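Local coordinates for CRISPR-associated protein, Cse1 family (Acidimicrobium ferrooxidans, PDB 4H3T), which probably serves as the large subunit of the type I-E CRISPR surveillance complex Cascade, which recognises invading DNA, at residues Leu56-Leu61 with Cys255-Trp260; Ile200-Pro205 with Asp298-Trp303; Gln414-Val419 with Asp497-Glu502; Arg423-Asp428 with His438-Gly443. The protein carries 1 engineered substitution. All coordinates share one frame; numbering follows the deposited sequence.

Interaction 1: residues Leu56-Leu61 with Cys255-Trp260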
loop_
_atom_site.group_PDB
_atom_site.type_symbol
_atom_site.label_atom_id
_atom_site.label_comp_id
_atom_site.label_asym_id
_atom_site.label_seq_id
_atom_site.Cartn_x
_atom_site.Cartn_y
_atom_site.Cartn_z
ATOM N N LEU A 56 -5.890 1.368 -9.455
ATOM C CA LEU A 56 -7.059 2.087 -9.983
ATOM C C LEU A 56 -7.081 3.538 -9.462
ATOM O O LEU A 56 -7.420 4.429 -10.209
ATOM C CB LEU A 56 -8.352 1.382 -9.614
ATOM C CG LEU A 56 -8.610 -0.015 -10.316
ATOM C CD1 LEU A 56 -9.856 -0.645 -9.743
ATOM C CD2 LEU A 56 -8.611 0.154 -11.831
ATOM N N LEU A 57 -6.621 3.779 -8.242
ATOM C CA LEU A 57 -6.569 5.148 -7.686
ATOM C C LEU A 57 -5.604 5.987 -8.494
ATOM O O LEU A 57 -5.954 7.085 -8.894
ATOM C CB LEU A 57 -6.186 5.160 -6.217
ATOM C CG LEU A 57 -5.950 6.566 -5.563
ATOM C CD1 LEU A 57 -7.206 7.410 -5.603
ATOM C CD2 LEU A 57 -5.478 6.429 -4.173
ATOM N N ARG A 58 -4.394 5.459 -8.771
ATOM C CA ARG A 58 -3.405 6.182 -9.565
ATOM C C ARG A 58 -3.863 6.414 -10.992
ATOM O O ARG A 58 -3.659 7.491 -11.511
ATOM C CB ARG A 58 -2.058 5.500 -9.512
ATOM C CG ARG A 58 -1.475 5.677 -8.141
ATOM C CD ARG A 58 -0.388 4.752 -7.793
ATOM N NE ARG A 58 0.827 4.925 -8.585
ATOM C CZ ARG A 58 1.955 5.497 -8.194
ATOM N NH1 ARG A 58 2.011 6.161 -7.044
ATOM N NH2 ARG A 58 3.030 5.449 -8.966
ATOM N N LEU A 59 -4.578 5.476 -11.586
ATOM C CA LEU A 59 -5.145 5.694 -12.921
ATOM C C LEU A 59 -6.098 6.883 -12.922
ATOM O O LEU A 59 -6.095 7.736 -13.818
ATOM C CB LEU A 59 -5.908 4.430 -13.381
ATOM C CG LEU A 59 -6.833 4.632 -14.637
ATOM C CD1 LEU A 59 -5.998 4.853 -15.800
ATOM C CD2 LEU A 59 -7.678 3.371 -14.912
ATOM N N VAL A 60 -6.998 6.876 -11.962
ATOM C CA VAL A 60 -8.017 7.917 -11.812
ATOM C C VAL A 60 -7.364 9.281 -11.466
ATOM O O VAL A 60 -7.797 10.307 -12.000
ATOM C CB VAL A 60 -9.151 7.508 -10.818
ATOM C CG1 VAL A 60 -10.126 8.641 -10.577
ATOM C CG2 VAL A 60 -9.928 6.341 -11.410
ATOM N N LEU A 61 -6.297 9.302 -10.721
ATOM C CA LEU A 61 -5.594 10.580 -10.437
ATOM C C LEU A 61 -4.918 11.153 -11.693
ATOM O O LEU A 61 -4.932 12.345 -11.890
ATOM C CB LEU A 61 -4.541 10.355 -9.374
ATOM C CG LEU A 61 -5.059 10.171 -7.933
ATOM C CD1 LEU A 61 -3.934 9.612 -7.023
ATOM C CD2 LEU A 61 -5.646 11.477 -7.373
ATOM N N CYS A 255 1.341 11.897 -14.301
ATOM C CA CYS A 255 0.385 11.300 -15.260
ATOM C C CYS A 255 1.026 10.174 -16.023
ATOM O O CYS A 255 0.350 9.187 -16.288
ATOM C CB CYS A 255 -0.205 12.304 -16.221
ATOM S SG CYS A 255 -1.167 13.613 -15.418
ATOM N N ASP A 256 2.309 10.346 -16.405
ATOM C CA ASP A 256 3.102 9.338 -17.113
ATOM C C ASP A 256 3.333 8.128 -16.143
ATOM O O ASP A 256 2.955 7.001 -16.445
ATOM C CB ASP A 256 4.419 10.008 -17.567
ATOM C CG ASP A 256 5.346 9.184 -18.397
ATOM O OD1 ASP A 256 4.878 8.180 -19.005
ATOM O OD2 ASP A 256 6.559 9.528 -18.443
ATOM N N LEU A 257 3.805 8.398 -14.927
ATOM C CA LEU A 257 4.126 7.345 -13.979
ATOM C C LEU A 257 2.918 6.571 -13.517
ATOM O O LEU A 257 2.960 5.341 -13.478
ATOM C CB LEU A 257 4.857 7.887 -12.778
ATOM C CG LEU A 257 5.313 6.856 -11.699
ATOM C CD1 LEU A 257 6.173 5.718 -12.303
ATOM C CD2 LEU A 257 6.051 7.609 -10.605
ATOM N N PHE A 258 1.859 7.282 -13.174
ATOM C CA PHE A 258 0.624 6.666 -12.747
ATOM C C PHE A 258 -0.067 5.753 -13.821
ATOM O O PHE A 258 -0.944 5.013 -13.452
ATOM C CB PHE A 258 -0.359 7.706 -12.281
ATOM C CG PHE A 258 -0.065 8.437 -10.983
ATOM C CD1 PHE A 258 1.097 8.191 -10.262
ATOM C CD2 PHE A 258 -0.948 9.365 -10.493
ATOM C CE1 PHE A 258 1.378 8.914 -9.075
ATOM C CE2 PHE A 258 -0.655 10.125 -9.356
ATOM C CZ PHE A 258 0.441 9.797 -8.579
ATOM N N THR A 259 0.310 5.838 -15.115
ATOM C CA THR A 259 -0.256 5.029 -16.173
ATOM C C THR A 259 0.828 4.234 -16.888
ATOM O O THR A 259 0.660 3.855 -18.039
ATOM C CB THR A 259 -0.980 5.962 -17.132
ATOM O OG1 THR A 259 -0.056 6.892 -17.737
ATOM C CG2 THR A 259 -2.103 6.709 -16.457
ATOM N N TRP A 260 1.928 3.951 -16.192
ATOM C CA TRP A 260 3.112 3.362 -16.794
ATOM C C TRP A 260 2.832 2.034 -17.459
ATOM O O TRP A 260 2.275 1.138 -16.828
ATOM C CB TRP A 260 4.198 3.167 -15.700
ATOM C CG TRP A 260 5.567 2.952 -16.235
ATOM C CD1 TRP A 260 6.265 1.784 -16.268
ATOM C CD2 TRP A 260 6.437 3.960 -16.750
ATOM N NE1 TRP A 260 7.531 2.008 -16.747
ATOM C CE2 TRP A 260 7.667 3.339 -17.048
ATOM C CE3 TRP A 260 6.338 5.344 -16.892
ATOM C CZ2 TRP A 260 8.788 4.066 -17.450
ATOM C CZ3 TRP A 260 7.453 6.059 -17.282
ATOM C CH2 TRP A 260 8.650 5.417 -17.590
HETATM O O HOH W 1 0.255 3.200 -10.854
HETATM O O HOH W 2 2.930 3.466 -11.291
#
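The Arg58 guanidinium has the Phe258 ring over one face, Phe258 CD1 standing 3.5 Å from Arg58 CZ, and two waters in plane at its edge. On the Phe258 ring, Arg58 CG sits over the centre of one face, 4.2 Å from the centroid, in a CH-pi contact. This buried contact docks helix 52-68 on a type I beta turn, Leu257 to Trp260. With the bend at chi3 (66°) the guanidinium lies on the same side of the ring as CG but beyond its rim, beside CD1 and CE1, its plane turned 45° from the ring. Leu61 CB comes obliquely to Phe258 CD2 at 3.9 Å. Water 2 accepts from Arg58 NH2 and donates to Leu257 O; water 1 accepts from Arg58 NE and is weakly held by Phe258 O. Arg58 NH1 turns instead to His300 and Asp298, so all three nitrogens of the buried guanidinium have partners. A serine in place of Phe258 would probably leave a gap against Arg58 CG and Leu61 CB and the guanidinium freer to turn. The turn is tied to the residues ahead of it by Thr259 OG1, which donates to Cys255 O over 2.7 Å in the carbonyl plane.

Interaction 2: residues Ile200-Pro205 with Asp298-Trp303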
loop_
_atom_site.group_PDB
_atom_site.type_symbol
_atom_site.label_atom_id
_atom_site.label_comp_id
_atom_site.label_asym_id
_atom_site.label_seq_id
_atom_site.Cartn_x
_atom_site.Cartn_y
_atom_site.Cartn_z
ATOM N N ILE A 200 7.523 -0.393 -4.910
ATOM C CA ILE A 200 7.440 0.684 -3.902
ATOM C C ILE A 200 6.535 0.276 -2.708
ATOM O O ILE A 200 5.647 -0.577 -2.821
ATOM C CB ILE A 200 6.979 2.067 -4.451
ATOM C CG1 ILE A 200 5.559 2.045 -5.061
ATOM C CG2 ILE A 200 7.978 2.619 -5.455
ATOM C CD1 ILE A 200 4.844 3.325 -5.042
ATOM N N GLY A 201 6.760 0.955 -1.610
ATOM C CA GLY A 201 5.880 0.944 -0.449
ATOM C C GLY A 201 4.851 2.040 -0.698
ATOM O O GLY A 201 5.179 3.217 -0.658
ATOM N N PHE A 202 3.588 1.676 -0.999
ATOM C CA PHE A 202 2.538 2.668 -1.349
ATOM C C PHE A 202 1.797 3.161 -0.122
ATOM O O PHE A 202 1.478 2.372 0.760
ATOM C CB PHE A 202 1.590 2.037 -2.313
ATOM C CG PHE A 202 0.346 2.839 -2.653
ATOM C CD1 PHE A 202 0.340 3.740 -3.714
ATOM C CD2 PHE A 202 -0.792 2.752 -1.862
ATOM C CE1 PHE A 202 -0.801 4.509 -3.982
ATOM C CE2 PHE A 202 -1.922 3.465 -2.162
ATOM C CZ PHE A 202 -1.921 4.356 -3.203
ATOM N N VAL A 203 1.588 4.466 -0.036
ATOM C CA VAL A 203 0.818 5.094 1.017
ATOM C C VAL A 203 -0.001 6.211 0.381
ATOM O O VAL A 203 0.539 6.997 -0.373
ATOM C CB VAL A 203 1.636 5.578 2.244
ATOM C CG1 VAL A 203 2.718 6.608 1.861
ATOM C CG2 VAL A 203 0.697 6.179 3.303
ATOM N N ALA A 204 -1.270 6.301 0.709
ATOM C CA ALA A 204 -2.135 7.365 0.181
ATOM C C ALA A 204 -3.260 7.652 1.175
ATOM O O ALA A 204 -3.803 6.745 1.821
ATOM C CB ALA A 204 -2.711 6.991 -1.176
ATOM N N PRO A 205 -3.596 8.931 1.344
ATOM C CA PRO A 205 -4.703 9.257 2.229
ATOM C C PRO A 205 -6.054 9.007 1.558
ATOM O O PRO A 205 -6.240 9.165 0.340
ATOM C CB PRO A 205 -4.507 10.759 2.489
ATOM C CG PRO A 205 -3.954 11.242 1.166
ATOM C CD PRO A 205 -3.007 10.158 0.749
ATOM N N ASP A 298 7.172 10.805 -7.572
ATOM C CA ASP A 298 6.059 10.058 -6.986
ATOM C C ASP A 298 5.710 10.458 -5.554
ATOM O O ASP A 298 6.519 10.271 -4.646
ATOM C CB ASP A 298 6.410 8.582 -7.061
ATOM C CG ASP A 298 5.263 7.581 -6.877
ATOM O OD1 ASP A 298 4.222 7.951 -6.286
ATOM O OD2 ASP A 298 5.425 6.437 -7.292
ATOM N N PRO A 299 4.467 10.924 -5.348
ATOM C CA PRO A 299 4.055 11.339 -4.015
ATOM C C PRO A 299 3.638 10.210 -3.077
ATOM O O PRO A 299 3.281 10.503 -1.930
ATOM C CB PRO A 299 2.825 12.224 -4.324
ATOM C CG PRO A 299 2.191 11.549 -5.490
ATOM C CD PRO A 299 3.346 11.091 -6.329
ATOM N N HIS A 300 3.504 8.985 -3.559
ATOM C CA HIS A 300 2.945 7.874 -2.754
ATOM C C HIS A 300 4.007 6.938 -2.118
ATOM O O HIS A 300 3.672 5.822 -1.710
ATOM C CB HIS A 300 2.015 7.017 -3.613
ATOM C CG HIS A 300 0.779 7.756 -4.042
ATOM N ND1 HIS A 300 0.328 7.725 -5.356
ATOM C CD2 HIS A 300 -0.055 8.507 -3.304
ATOM C CE1 HIS A 300 -0.755 8.502 -5.369
ATOM N NE2 HIS A 300 -1.039 8.950 -4.131
ATOM N N VAL A 301 5.259 7.346 -2.106
ATOM C CA VAL A 301 6.344 6.497 -1.573
ATOM C C VAL A 301 7.319 7.361 -0.732
ATOM O O VAL A 301 7.733 8.408 -1.188
ATOM C CB VAL A 301 7.045 5.730 -2.737
ATOM C CG1 VAL A 301 7.409 6.636 -3.911
ATOM C CG2 VAL A 301 8.284 4.909 -2.262
ATOM N N GLY A 302 7.691 6.860 0.450
ATOM C CA GLY A 302 8.703 7.435 1.324
ATOM C C GLY A 302 10.008 6.714 1.036
ATOM O O GLY A 302 9.999 5.626 0.434
ATOM N N TRP A 303 11.139 7.327 1.404
ATOM C CA TRP A 303 12.479 6.807 1.083
ATOM C C TRP A 303 13.392 6.799 2.270
ATOM O O TRP A 303 13.214 7.562 3.215
ATOM C CB TRP A 303 13.147 7.653 -0.034
ATOM C CG TRP A 303 12.334 7.688 -1.293
ATOM C CD1 TRP A 303 11.321 8.557 -1.582
ATOM C CD2 TRP A 303 12.386 6.759 -2.382
ATOM N NE1 TRP A 303 10.729 8.216 -2.771
ATOM C CE2 TRP A 303 11.360 7.120 -3.291
ATOM C CE3 TRP A 303 13.194 5.655 -2.689
ATOM C CZ2 TRP A 303 11.128 6.410 -4.484
ATOM C CZ3 TRP A 303 12.996 4.990 -3.894
ATOM C CH2 TRP A 303 11.944 5.349 -4.752
HETATM O O HOH W 3 6.840 4.265 1.299
#
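His300 holds CG anti to its own carbonyl carbon (chi1 -66°), and Phe202 holds its CG opposite the backbone nitrogen (chi1 173°), which lays the two side chains alongside each other, pointing the same way. Phe202 CE1 reaches over one face of the imidazole, near its rim, 3.6 Å from His300 CG; the ring planes meet obliquely at 49°. Pro299 CG lies over the centre of the other imidazole face, and Ala204 CB touches His300 CD2 at 3.7 Å. The backbones are joined by Val203 N, which donates to His300 O over 3.0 Å from a position tilted out of the carbonyl plane. Phe202 CA brings a CA-H...O contact to the same oxygen, 3.4 Å from His300 O. Gly201 O, another acceptor close by, takes a hydrogen bond from water 3, which accepts in turn from Gly302 N. At the far end Ile200 CB packs on Val301 CG2 at 3.8 Å. The loop is shaped by an Asx turn, in which His300 N donates to Asp298 OD1 over 3.0 Å, meeting it from above the carboxylate plane. Asp298 OD2 is hydrogen-bonded to Tyr196 OH, and OD1 also carries the salt bridge to Arg58. Strand 202-206 is an outer strand of an antiparallel three-stranded sheet; it pairs with strand 359-370, and the loop before strand 303-309 lies along its other side. Arg58 donates to His300 ND1, while NE2 bonds Asn217 OD1, a pattern consistent with a neutral imidazole that carries its proton on NE2.

Interaction 3: residues Gln414-Val419 with Asp497-Glu502; sequences QALGYV and DLASRE
Glu502, whose CB packs on Val419 CG1, is gripped at its acid end by the neighbouring Arg501: NH2 donates to Glu502 OE2 over 2.7 Å in a salt bridge. The carboxylate oxygen uses its anti lone pair and lies close to the guanidinium plane. A bend at chi2 (-70°) swings the carboxylate of Glu502 round to its neighbour. Leu498 CD2 lies over one guanidinium face, offset toward the rim, and Arg501 NH1 has a further salt bridge to Glu458 on helix 445-473.

Across the contact the side chains meet through carbon atoms. Val419 spreads its two methyls over the helix: CG1 presses close to Glu502 CB at 3.4 Å and also nears Ala499 O at 3.9 Å, while CG2 reaches Ala499 CB at 4.2 Å. Leu416, three residues before Val419, puts CD2 on Ala499 CB at 3.8 Å and CD1 against Leu498 CD1 at 4.1 Å, the two leucine side chains crossing at about a right angle. Ala499 CB thus touches a branch of each, Leu416 CD2 and Val419 CG2, which approach it from neighbouring directions; its small size is consistent with the close approach of the backbones, 6.3 Å between Val419 CA and Ala499 CA. Phe521 of helix 511-532 touches both Leu416 and Ala499, and Ile459 of helix 445-473 touches Leu416 and Leu498. With helices 397-415 and 481-504 these two complete a four-helix bundle, the fold expected of the C-terminal domain of Cse1 proteins.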
loop_
_atom_site.group_PDB
_atom_site.type_symbol
_atom_site.label_atom_id
_atom_site.label_comp_id
_atom_site.label_asym_id
_atom_site.label_seq_id
_atom_site.Cartn_x
_atom_site.Cartn_y
_atom_site.Cartn_z
ATOM N N GLN A 414 7.727 -7.670 25.125
ATOM C CA GLN A 414 9.030 -8.211 25.479
ATOM C C GLN A 414 9.008 -8.653 26.939
ATOM O O GLN A 414 9.430 -9.766 27.241
ATOM C CB GLN A 414 10.089 -7.175 25.239
ATOM C CG GLN A 414 11.537 -7.718 25.398
ATOM C CD GLN A 414 12.614 -6.663 25.244
ATOM O OE1 GLN A 414 12.378 -5.545 24.757
ATOM N NE2 GLN A 414 13.819 -6.981 25.711
ATOM N N ALA A 415 8.458 -7.827 27.848
ATOM C CA ALA A 415 8.336 -8.209 29.262
ATOM C C ALA A 415 7.558 -9.521 29.456
ATOM O O ALA A 415 7.886 -10.341 30.319
ATOM C CB ALA A 415 7.671 -7.108 30.049
ATOM N N LEU A 416 6.512 -9.702 28.690
ATOM C CA LEU A 416 5.730 -10.943 28.729
ATOM C C LEU A 416 6.527 -12.180 28.347
ATOM O O LEU A 416 6.106 -13.276 28.685
ATOM C CB LEU A 416 4.515 -10.836 27.836
ATOM C CG LEU A 416 3.304 -10.101 28.470
ATOM C CD1 LEU A 416 2.254 -9.839 27.434
ATOM C CD2 LEU A 416 2.693 -10.956 29.621
ATOM N N GLY A 417 7.653 -12.024 27.663
ATOM C CA GLY A 417 8.488 -13.149 27.298
ATOM C C GLY A 417 8.948 -13.946 28.522
ATOM O O GLY A 417 9.111 -15.142 28.429
ATOM N N TYR A 418 9.205 -13.288 29.670
ATOM C CA TYR A 418 9.650 -13.967 30.903
ATOM C C TYR A 418 8.563 -14.907 31.420
ATOM O O TYR A 418 8.866 -15.917 31.964
ATOM C CB TYR A 418 9.971 -12.919 31.942
ATOM C CG TYR A 418 11.130 -12.077 31.530
ATOM C CD1 TYR A 418 12.395 -12.630 31.393
ATOM C CD2 TYR A 418 10.971 -10.712 31.272
ATOM C CE1 TYR A 418 13.478 -11.862 31.001
ATOM C CE2 TYR A 418 12.047 -9.926 30.874
ATOM C CZ TYR A 418 13.311 -10.502 30.765
ATOM O OH TYR A 418 14.424 -9.778 30.392
ATOM N N VAL A 419 7.291 -14.603 31.178
ATOM C CA VAL A 419 6.180 -15.462 31.568
ATOM C C VAL A 419 6.031 -16.573 30.516
ATOM O O VAL A 419 5.778 -17.729 30.874
ATOM C CB VAL A 419 4.873 -14.606 31.744
ATOM C CG1 VAL A 419 3.627 -15.487 31.798
ATOM C CG2 VAL A 419 4.994 -13.746 32.983
ATOM N N ASP A 497 -3.375 -9.374 32.407
ATOM C CA ASP A 497 -4.376 -10.405 32.118
ATOM C C ASP A 497 -3.739 -11.601 31.385
ATOM O O ASP A 497 -4.000 -12.770 31.713
ATOM C CB ASP A 497 -5.498 -9.819 31.257
ATOM C CG ASP A 497 -6.641 -10.770 31.038
ATOM O OD1 ASP A 497 -7.273 -11.169 32.034
ATOM O OD2 ASP A 497 -6.887 -11.142 29.874
ATOM N N LEU A 498 -2.910 -11.307 30.360
ATOM C CA LEU A 498 -2.227 -12.383 29.659
ATOM C C LEU A 498 -1.252 -13.091 30.565
ATOM O O LEU A 498 -1.176 -14.315 30.535
ATOM C CB LEU A 498 -1.471 -11.829 28.405
ATOM C CG LEU A 498 -2.353 -11.543 27.214
ATOM C CD1 LEU A 498 -1.558 -10.788 26.143
ATOM C CD2 LEU A 498 -2.910 -12.850 26.620
ATOM N N ALA A 499 -0.519 -12.339 31.391
ATOM C CA ALA A 499 0.449 -12.963 32.307
ATOM C C ALA A 499 -0.260 -13.886 33.321
ATOM O O ALA A 499 0.152 -15.022 33.516
ATOM C CB ALA A 499 1.242 -11.881 33.058
ATOM N N SER A 500 -1.404 -13.437 33.881
ATOM C CA SER A 500 -2.181 -14.264 34.823
ATOM C C SER A 500 -2.680 -15.557 34.173
ATOM O O SER A 500 -2.569 -16.626 34.785
ATOM C CB SER A 500 -3.357 -13.491 35.407
ATOM O OG SER A 500 -2.788 -12.559 36.307
ATOM N N ARG A 501 -3.189 -15.485 32.938
ATOM C CA ARG A 501 -3.629 -16.713 32.265
ATOM C C ARG A 501 -2.462 -17.719 32.078
ATOM O O ARG A 501 -2.593 -18.905 32.378
ATOM C CB ARG A 501 -4.234 -16.372 30.910
ATOM C CG ARG A 501 -4.787 -17.578 30.194
ATOM C CD ARG A 501 -5.002 -17.220 28.744
ATOM N NE ARG A 501 -3.714 -17.163 28.045
ATOM C CZ ARG A 501 -3.534 -16.736 26.799
ATOM N NH1 ARG A 501 -4.563 -16.304 26.081
ATOM N NH2 ARG A 501 -2.325 -16.743 26.262
ATOM N N GLU A 502 -1.335 -17.240 31.617
ATOM C CA GLU A 502 -0.159 -18.116 31.384
ATOM C C GLU A 502 0.399 -18.718 32.663
ATOM O O GLU A 502 0.733 -19.902 32.685
ATOM C CB GLU A 502 0.942 -17.300 30.659
ATOM C CG GLU A 502 0.562 -16.964 29.230
ATOM C CD GLU A 502 0.543 -18.176 28.313
ATOM O OE1 GLU A 502 1.295 -19.148 28.558
ATOM O OE2 GLU A 502 -0.293 -18.178 27.388
#

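Interaction 4: residues Arg423-Asp428 with His438-Gly443; sequences RYLSYD and HRVPEG
Ser426 and Arg439 form the hydrogen-bonded pair of a very short two-stranded antiparallel sheet, with Ser426 N donating to Arg439 O over 2.8 Å and Arg439 N to Ser426 O over 3.2 Å. Next to it Tyr427 and His438 make the non-hydrogen-bonded pair, and their rings meet T-shaped, planes at 75°: the tyrosine edge points at the histidine face, Tyr427 CE1 lying 3.5 Å from His438 CE1. Leu425 CD2 sits at the edge of the same imidazole, while Leu425 CD1 packs on Val440 CG2 at 4.0 Å. Beyond the strands Pro441 closes in on segment 423-428, its CD 3.3 Å from Tyr424 O and its CG against Ser426 OG.

Outside partners help to position these groups. Glu434 accepts from the tyrosine through its carboxylate and from His438 ND1 through its backbone oxygen, and Ser430 OG bonds Asp428 OD1. Asp428 and Arg439 cross obliquely; their ion pair is long, Asp428 OD2 to Arg439 NH1 3.9 Å, but water 4 bridges the same two atoms, donating to the acid and accepting from the arginine. A leucine in place of Arg439 would probably leave both Asp428 and Glu442 without their shared positive charge and Glu442 free to swing away. Arg439 grips Glu442 end-on, with NH1 to OE1 and a nearly straight bond (171°) of 3.0 Å from Arg439 NH2 to Glu442 OE2, which is met from above the carboxylate plane.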
loop_
_atom_site.group_PDB
_atom_site.type_symbol
_atom_site.label_atom_id
_atom_site.label_comp_id
_atom_site.label_asym_id
_atom_site.label_seq_id
_atom_site.Cartn_x
_atom_site.Cartn_y
_atom_site.Cartn_z
ATOM N N ARG A 423 7.295 -22.083 31.381
ATOM C CA ARG A 423 7.102 -23.539 31.248
ATOM C C ARG A 423 8.408 -24.302 30.820
ATOM O O ARG A 423 8.466 -25.502 30.977
ATOM C CB ARG A 423 5.935 -23.843 30.300
ATOM C CG ARG A 423 6.144 -23.832 28.826
ATOM C CD ARG A 423 4.766 -23.673 28.095
ATOM N NE ARG A 423 4.529 -22.238 27.971
ATOM C CZ ARG A 423 4.074 -21.577 26.914
ATOM N NH1 ARG A 423 4.027 -20.258 26.932
ATOM N NH2 ARG A 423 3.652 -22.235 25.828
ATOM N N TYR A 424 9.426 -23.611 30.349
ATOM C CA TYR A 424 10.676 -24.216 29.871
ATOM C C TYR A 424 11.826 -23.889 30.782
ATOM O O TYR A 424 12.944 -24.259 30.506
ATOM C CB TYR A 424 11.009 -23.704 28.431
ATOM C CG TYR A 424 9.888 -23.918 27.447
ATOM C CD1 TYR A 424 9.381 -25.192 27.207
ATOM C CD2 TYR A 424 9.244 -22.844 26.855
ATOM C CE1 TYR A 424 8.256 -25.384 26.418
ATOM C CE2 TYR A 424 8.151 -23.027 26.037
ATOM C CZ TYR A 424 7.691 -24.308 25.775
ATOM O OH TYR A 424 6.607 -24.492 24.972
ATOM N N LEU A 425 11.590 -23.105 31.818
ATOM C CA LEU A 425 12.677 -22.716 32.695
ATOM C C LEU A 425 13.155 -23.862 33.588
ATOM O O LEU A 425 12.357 -24.708 34.027
ATOM C CB LEU A 425 12.192 -21.570 33.578
ATOM C CG LEU A 425 13.202 -20.590 34.038
ATOM C CD1 LEU A 425 13.602 -19.678 32.929
ATOM C CD2 LEU A 425 12.643 -19.748 35.226
ATOM N N SER A 426 14.488 -23.890 33.787
ATOM C CA SER A 426 15.246 -24.781 34.688
ATOM C C SER A 426 15.639 -24.018 35.916
ATOM O O SER A 426 15.703 -22.797 35.867
ATOM C CB SER A 426 16.558 -25.266 34.014
ATOM O OG SER A 426 16.171 -26.296 33.132
ATOM N N TYR A 427 15.962 -24.750 37.001
ATOM C CA TYR A 427 16.604 -24.251 38.197
ATOM C C TYR A 427 17.942 -25.008 38.221
ATOM O O TYR A 427 17.982 -26.168 38.584
ATOM C CB TYR A 427 15.791 -24.435 39.473
ATOM C CG TYR A 427 16.471 -23.767 40.640
ATOM C CD1 TYR A 427 16.392 -22.393 40.817
ATOM C CD2 TYR A 427 17.198 -24.505 41.562
ATOM C CE1 TYR A 427 16.988 -21.774 41.894
ATOM C CE2 TYR A 427 17.826 -23.890 42.640
ATOM C CZ TYR A 427 17.706 -22.528 42.815
ATOM O OH TYR A 427 18.317 -21.923 43.875
ATOM N N ASP A 428 18.979 -24.390 37.700
ATOM C CA ASP A 428 20.234 -25.046 37.412
ATOM C C ASP A 428 21.285 -24.771 38.475
ATOM O O ASP A 428 21.870 -23.684 38.512
ATOM C CB ASP A 428 20.696 -24.586 36.035
ATOM C CG ASP A 428 21.898 -25.338 35.476
ATOM O OD1 ASP A 428 22.654 -25.967 36.284
ATOM O OD2 ASP A 428 22.108 -25.263 34.259
ATOM N N HIS A 438 17.969 -19.563 37.348
ATOM C CA HIS A 438 16.686 -19.536 36.677
ATOM C C HIS A 438 16.952 -19.220 35.222
ATOM O O HIS A 438 17.076 -18.046 34.854
ATOM C CB HIS A 438 15.764 -18.491 37.295
ATOM C CG HIS A 438 15.273 -18.795 38.675
ATOM N ND1 HIS A 438 16.007 -18.439 39.788
ATOM C CD2 HIS A 438 14.104 -19.351 39.081
ATOM C CE1 HIS A 438 15.309 -18.853 40.840
ATOM N NE2 HIS A 438 14.143 -19.391 40.466
ATOM N N ARG A 439 17.062 -20.270 34.404
ATOM C CA ARG A 439 17.457 -20.134 33.018
ATOM C C ARG A 439 16.749 -21.171 32.130
ATOM O O ARG A 439 16.385 -22.265 32.573
ATOM C CB ARG A 439 18.978 -20.299 32.929
ATOM C CG ARG A 439 19.448 -21.709 33.284
ATOM C CD ARG A 439 20.927 -21.848 33.414
ATOM N NE ARG A 439 21.681 -21.270 32.295
ATOM C CZ ARG A 439 22.047 -21.910 31.183
ATOM N NH1 ARG A 439 21.697 -23.181 30.987
ATOM N NH2 ARG A 439 22.755 -21.285 30.254
ATOM N N VAL A 440 16.646 -20.843 30.856
ATOM C CA VAL A 440 16.136 -21.786 29.865
ATOM C C VAL A 440 17.320 -22.633 29.440
ATOM O O VAL A 440 18.290 -22.071 28.966
ATOM C CB VAL A 440 15.496 -21.105 28.629
ATOM C CG1 VAL A 440 15.111 -22.150 27.594
ATOM C CG2 VAL A 440 14.303 -20.257 29.027
ATOM N N PRO A 441 17.289 -23.937 29.551
ATOM C CA PRO A 441 18.441 -24.710 29.053
ATOM C C PRO A 441 18.588 -24.597 27.531
ATOM O O PRO A 441 17.620 -24.319 26.789
ATOM C CB PRO A 441 18.149 -26.143 29.501
ATOM C CG PRO A 441 16.741 -26.201 29.817
ATOM C CD PRO A 441 16.185 -24.806 30.007
ATOM N N GLU A 442 19.819 -24.742 27.073
ATOM C CA GLU A 442 20.174 -24.557 25.663
ATOM C C GLU A 442 19.317 -25.451 24.711
ATOM O O GLU A 442 18.879 -24.948 23.681
ATOM C CB GLU A 442 21.694 -24.849 25.443
ATOM C CG GLU A 442 22.597 -23.768 26.044
ATOM C CD GLU A 442 22.922 -23.786 27.540
ATOM O OE1 GLU A 442 22.341 -24.584 28.324
ATOM O OE2 GLU A 442 23.764 -22.944 27.930
ATOM N N GLY A 443 19.037 -26.710 25.103
ATOM C CA GLY A 443 18.194 -27.611 24.321
ATOM C C GLY A 443 16.768 -27.119 24.096
ATOM O O GLY A 443 16.145 -27.555 23.133
HETATM O O HOH W 4 20.153 -25.192 32.454
#

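Interactions 1 and 2 are buried and touch each other: Arg58 and Phe258 of the first meet Asp298 and His300 of the second, joining helix 52-68, the turn 257-260 and the outer strand 202-206 into one core. Interactions 3 and 4 belong to the other end of the chain, the nearest atoms of interactions 1 and 3 being about 35 Å apart. Interaction 3 is a small apolar seam between helices; interaction 4, nested within the loop closed by interaction 3, lies at the surface, and a long, weak Glu502-Arg423 ion pair connects them. Both core contacts mix rings with buried polar groups held by specific partners, whereas interaction 4 combines backbone pairing with a water-bridged salt-bridge network.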